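PDB 7A56: envelopment polyprotein from Bovine Schmallenberg virus BH80/Germany/2011, which probably drives fusion of the viral and host membranes during entry, as a class II fusion glycoprotein. Local coordinates for residues Arg225-Ile230 against Asn337-Leu342. Sequence-based numbering, arbitrary orientation.
Sequences RIQLDI and NYKIML
D229 and N337 face each other in a hydrogen-bonded antiparallel pair and add a side-chain bond to the two backbone ones: N337 ND2 gives a nearly straight bond (177°) to D229 OD1, 3.0 Å away. OD1 lies in the amide plane of N337, but ND2 meets it on the syn side, 26° out of the carboxylate plane. With chi1 at 69°, D229 holds its carboxylate between its own N and carbonyl carbon, leaning over the neighbouring strand; OD1 also takes a bond from Q231 NE2, and OD2 is held by T58 and H78 of the second subunit. One pair along, Q227 and K339 bond N to O both ways, K339 N to Q227 O at 2.9 Å, and their side chains run side by side on the same face. Q227 bends at chi2, which lays OE1 3.7 Å from K339 CD, while NE2 bonds S223 O. A water spans Q227 OE1 and K339 NZ; NZ of the extended lysine also hydrogen-bonds T60 O of the second subunit, and K339 forms a cation-pi contact with Y74. Both strands are internal to a five-stranded antiparallel sheet in the trimeric assembly, 335-343 lying between 70-80 and 226-231; the face with D229, N337, Q227 and K339 packs on M59 and H78 of the second subunit. The reverse face is largely apolar and buried: I226 CG1 meets I340 CG1 at 4.0 Å, and L228 CG rests on Y338 CB, also at 4.0 Å. I89 of strand 86-92 and I102 and I104 of strand 98-134 cover I340, L228 and Y338, while I34 of helix 23-40 covers I226. At the far end M341 N bonds R225 O (2.9 Å), L342 CD2 packs across R225 CB at 3.9 Å, and a water links R225 NE to L342 O while R225 NH1 forms a salt bridge with D37.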
loop_
_atom_site.group_PDB
_atom_site.type_symbol
_atom_site.label_atom_id
_atom_site.label_comp_id
_atom_site.label_asym_id
_atom_site.label_seq_id
_atom_site.Cartn_x
_atom_site.Cartn_y
_atom_site.Cartn_z
ATOM N N ARG A 225 -19.236 -16.982 -29.822
ATOM C CA ARG A 225 -20.064 -17.630 -28.805
ATOM C C ARG A 225 -19.725 -17.234 -27.371
ATOM O O ARG A 225 -20.614 -17.271 -26.487
ATOM C CB ARG A 225 -19.910 -19.148 -28.941
ATOM C CG ARG A 225 -20.496 -19.682 -30.261
ATOM C CD ARG A 225 -19.896 -21.042 -30.588
ATOM N NE ARG A 225 -20.504 -21.548 -31.804
ATOM C CZ ARG A 225 -20.143 -21.173 -33.029
ATOM N NH1 ARG A 225 -19.148 -20.320 -33.194
ATOM N NH2 ARG A 225 -20.789 -21.671 -34.101
ATOM N N ILE A 226 -18.465 -16.895 -27.088
ATOM C CA ILE A 226 -18.043 -16.691 -25.700
ATOM C C ILE A 226 -17.266 -15.395 -25.565
ATOM O O ILE A 226 -16.336 -15.120 -26.339
ATOM C CB ILE A 226 -17.207 -17.870 -25.168
ATOM C CG1 ILE A 226 -17.984 -19.207 -25.317
ATOM C CG2 ILE A 226 -16.725 -17.556 -23.700
ATOM C CD1 ILE A 226 -17.049 -20.409 -25.077
ATOM N N GLN A 227 -17.693 -14.558 -24.629
ATOM C CA GLN A 227 -16.935 -13.348 -24.330
ATOM C C GLN A 227 -16.496 -13.370 -22.874
ATOM O O GLN A 227 -17.241 -13.822 -21.994
ATOM C CB GLN A 227 -17.782 -12.074 -24.627
ATOM C CG GLN A 227 -18.167 -11.909 -26.089
ATOM C CD GLN A 227 -19.447 -12.464 -26.335
ATOM O OE1 GLN A 227 -20.410 -12.160 -25.605
ATOM N NE2 GLN A 227 -19.535 -13.321 -27.386
ATOM N N LEU A 228 -15.289 -12.845 -22.600
ATOM C CA LEU A 228 -14.848 -12.735 -21.226
ATOM C C LEU A 228 -14.141 -11.396 -21.039
ATOM O O LEU A 228 -13.582 -10.843 -21.989
ATOM C CB LEU A 228 -13.862 -13.867 -20.816
ATOM C CG LEU A 228 -14.227 -15.341 -21.091
ATOM C CD1 LEU A 228 -13.617 -15.687 -22.431
ATOM C CD2 LEU A 228 -13.699 -16.257 -19.971
ATOM N N ASP A 229 -14.222 -10.833 -19.826
ATOM C CA ASP A 229 -13.399 -9.636 -19.521
ATOM C C ASP A 229 -12.910 -9.718 -18.082
ATOM O O ASP A 229 -13.499 -10.405 -17.231
ATOM C CB ASP A 229 -14.132 -8.296 -19.784
ATOM C CG ASP A 229 -15.291 -7.993 -18.804
ATOM O OD1 ASP A 229 -15.061 -7.822 -17.593
ATOM O OD2 ASP A 229 -16.477 -7.883 -19.257
ATOM N N ILE A 230 -11.811 -9.001 -17.772
ATOM C CA ILE A 230 -11.462 -8.802 -16.371
ATOM C C ILE A 230 -11.820 -7.373 -15.943
ATOM O O ILE A 230 -11.573 -6.403 -16.672
ATOM C CB ILE A 230 -9.972 -9.113 -16.130
ATOM C CG1 ILE A 230 -9.692 -9.005 -14.643
ATOM C CG2 ILE A 230 -9.109 -8.163 -16.987
ATOM C CD1 ILE A 230 -8.205 -9.513 -14.271
ATOM N N ASN A 337 -15.727 -11.634 -15.858
ATOM C CA ASN A 337 -17.093 -11.794 -16.366
ATOM C C ASN A 337 -17.067 -12.662 -17.606
ATOM O O ASN A 337 -16.098 -12.617 -18.376
ATOM C CB ASN A 337 -17.686 -10.413 -16.666
ATOM C CG ASN A 337 -17.775 -9.571 -15.440
ATOM O OD1 ASN A 337 -18.533 -9.889 -14.541
ATOM N ND2 ASN A 337 -16.975 -8.513 -15.355
ATOM N N TYR A 338 -18.143 -13.452 -17.818
ATOM C CA TYR A 338 -18.179 -14.251 -19.026
ATOM C C TYR A 338 -19.631 -14.465 -19.458
ATOM O O TYR A 338 -20.545 -14.503 -18.631
ATOM C CB TYR A 338 -17.514 -15.626 -18.851
ATOM C CG TYR A 338 -18.035 -16.483 -17.673
ATOM C CD1 TYR A 338 -19.108 -17.353 -17.858
ATOM C CD2 TYR A 338 -17.443 -16.433 -16.409
ATOM C CE1 TYR A 338 -19.580 -18.158 -16.836
ATOM C CE2 TYR A 338 -17.891 -17.258 -15.341
ATOM C CZ TYR A 338 -19.006 -18.125 -15.594
ATOM O OH TYR A 338 -19.481 -18.972 -14.603
ATOM N N LYS A 339 -19.791 -14.629 -20.763
ATOM C CA LYS A 339 -21.087 -14.876 -21.388
ATOM C C LYS A 339 -20.912 -15.927 -22.468
ATOM O O LYS A 339 -19.984 -15.852 -23.293
ATOM C CB LYS A 339 -21.661 -13.554 -21.946
ATOM C CG LYS A 339 -23.126 -13.694 -22.587
ATOM C CD LYS A 339 -23.427 -12.456 -23.404
ATOM C CE LYS A 339 -24.909 -12.562 -24.069
ATOM N NZ LYS A 339 -25.219 -11.271 -24.768
ATOM N N ILE A 340 -21.823 -16.913 -22.460
ATOM C CA ILE A 340 -21.798 -18.055 -23.376
ATOM C C ILE A 340 -23.157 -18.110 -24.081
ATOM O O ILE A 340 -24.198 -18.033 -23.415
ATOM C CB ILE A 340 -21.549 -19.376 -22.619
ATOM C CG1 ILE A 340 -20.157 -19.389 -21.943
ATOM C CG2 ILE A 340 -21.761 -20.606 -23.550
ATOM C CD1 ILE A 340 -20.174 -20.325 -20.705
ATOM N N MET A 341 -23.126 -18.121 -25.417
ATOM C CA MET A 341 -24.327 -18.125 -26.287
ATOM C C MET A 341 -24.090 -19.111 -27.419
ATOM O O MET A 341 -23.435 -18.765 -28.414
ATOM C CB MET A 341 -24.563 -16.718 -26.824
ATOM C CG MET A 341 -25.868 -16.552 -27.707
ATOM S SD MET A 341 -26.308 -14.795 -27.619
ATOM C CE MET A 341 -28.102 -14.900 -27.750
ATOM N N LEU A 342 -24.643 -20.330 -27.286
ATOM C CA LEU A 342 -24.374 -21.397 -28.243
ATOM C C LEU A 342 -25.519 -21.610 -29.242
ATOM O O LEU A 342 -25.346 -22.345 -30.222
ATOM C CB LEU A 342 -24.095 -22.711 -27.498
ATOM C CG LEU A 342 -23.004 -22.614 -26.432
ATOM C CD1 LEU A 342 -22.644 -23.974 -25.768
ATOM C CD2 LEU A 342 -21.755 -22.034 -27.049
HETATM O O HOH W 1 -22.632 -23.201 -31.265
HETATM O O HOH W 2 -22.473 -9.895 -25.715
#